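Ribosomal-protein-serine acetyltransferase, putative (Vibrio cholerae O1 biovar eltor, PDB 2FCK) probably transfers acetyl groups to protein N-termini, as a putative GNAT-family acetyltransferase of the ribosomal-protein-serine type. Local coordinates at residues I10-Q13 with R14-L17. Numbering follows the deposited sequence.
Sequences IVTQ and RLQL
Ile10 and Leu17 form an antiparallel hydrogen-bonded pair, Ile10 N to Leu17 O at 2.9 Å and Leu17 N to Ile10 O at 2.8 Å, in a tight beta hairpin that turns through Gln13 and Arg14 at the edge of the GNAT sheet, formed by the N-terminal strands. A third backbone bond, from Thr12 N to Leu15 O, is nearly straight (172° at the hydrogen) and closes the turn. Val11 and Gln16 are the non-hydrogen-bonded pair between these rungs. The carbonyl of Leu15 meets Val11 twice, through a CA-H contact and at the methyl CG1, 3.6 Å from Leu15 O.

The side chains of Ile10 and Leu17 leave the sheet on one face, their CB atoms 4.0 Å apart, and both touch Phe73 of the next strand, 71-77. That face is covered by helix 114-129, where Ile10 meets Ala121. Thr12 and Leu15 lie alongside each other, with Thr12 OG1 3.4 Å from Leu15 CB. A chi1 of 64° tucks Thr12 OG1 back over its own backbone, where it takes a weak bond from Leu15 N and makes a stronger one to Glu117 OE2.

The side chain of Arg14 is about 5 Å from a nitrate ion that probably came from the crystallisation liquor. Its NE forms a salt bridge with Glu117 OE1, so one carboxylate of the helix holds both Thr12 and Arg14, while NH2 bonds to Gln112 O. At the tip, the extended Gln13 side chain crosses that of Arg14 near its base, bringing Gln13 CG to 4.0 Å from Arg14 CG.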
# COMPACT_ATOMS: atom_id res chain seq x y z
N ILE A 10 -12.64 18.32 -8.31
CA ILE A 10 -13.35 18.41 -7.06
C ILE A 10 -13.37 19.89 -6.72
O ILE A 10 -12.32 20.52 -6.65
CB ILE A 10 -12.65 17.56 -5.93
CG1 ILE A 10 -12.62 16.06 -6.23
CG2 ILE A 10 -13.37 17.82 -4.58
CD1 ILE A 10 -11.56 15.34 -5.33
N VAL A 11 -14.56 20.47 -6.54
CA VAL A 11 -14.71 21.91 -6.33
C VAL A 11 -15.35 22.17 -4.98
O VAL A 11 -16.35 21.56 -4.64
CB VAL A 11 -15.58 22.57 -7.44
CG1 VAL A 11 -15.62 24.10 -7.22
CG2 VAL A 11 -15.05 22.20 -8.79
N THR A 12 -14.75 23.05 -4.21
CA THR A 12 -15.24 23.37 -2.88
C THR A 12 -15.70 24.82 -2.90
O THR A 12 -15.77 25.42 -3.95
CB THR A 12 -14.13 23.18 -1.82
OG1 THR A 12 -13.07 24.11 -2.08
CG2 THR A 12 -13.59 21.76 -1.79
N GLN A 13 -15.99 25.42 -1.74
CA GLN A 13 -16.43 26.83 -1.75
C GLN A 13 -15.39 27.76 -2.38
O GLN A 13 -15.71 28.64 -3.22
CB GLN A 13 -16.75 27.28 -0.31
CG GLN A 13 -17.17 28.74 -0.30
CD GLN A 13 -17.15 29.37 1.07
OE1 GLN A 13 -16.77 28.76 2.06
NE2 GLN A 13 -17.51 30.65 1.12
N ARG A 14 -14.13 27.56 -1.99
CA ARG A 14 -13.07 28.49 -2.39
C ARG A 14 -12.04 27.93 -3.39
O ARG A 14 -11.27 28.71 -3.97
CB ARG A 14 -12.36 29.03 -1.16
CG ARG A 14 -13.29 29.77 -0.17
CD ARG A 14 -12.50 30.23 1.01
NE ARG A 14 -12.00 29.12 1.81
CZ ARG A 14 -11.23 29.26 2.89
NH1 ARG A 14 -10.83 28.19 3.58
NH2 ARG A 14 -10.89 30.49 3.30
N LEU A 15 -12.06 26.62 -3.60
CA LEU A 15 -10.96 25.89 -4.28
C LEU A 15 -11.42 24.97 -5.40
O LEU A 15 -12.55 24.46 -5.39
CB LEU A 15 -10.09 25.08 -3.27
CG LEU A 15 -9.57 25.83 -2.06
CD1 LEU A 15 -8.90 24.83 -1.06
CD2 LEU A 15 -8.63 26.99 -2.49
N GLN A 16 -10.52 24.76 -6.36
CA GLN A 16 -10.77 23.89 -7.48
C GLN A 16 -9.61 22.92 -7.52
O GLN A 16 -8.46 23.36 -7.68
CB GLN A 16 -10.82 24.72 -8.77
CG GLN A 16 -11.04 23.93 -10.00
CD GLN A 16 -10.77 24.77 -11.25
OE1 GLN A 16 -9.72 25.43 -11.36
NE2 GLN A 16 -11.74 24.80 -12.14
N LEU A 17 -9.91 21.64 -7.37
CA LEU A 17 -8.90 20.58 -7.36
C LEU A 17 -8.96 19.92 -8.74
O LEU A 17 -10.00 19.37 -9.09
CB LEU A 17 -9.20 19.54 -6.25
CG LEU A 17 -8.75 19.89 -4.82
CD1 LEU A 17 -9.44 21.18 -4.29
CD2 LEU A 17 -9.12 18.70 -3.95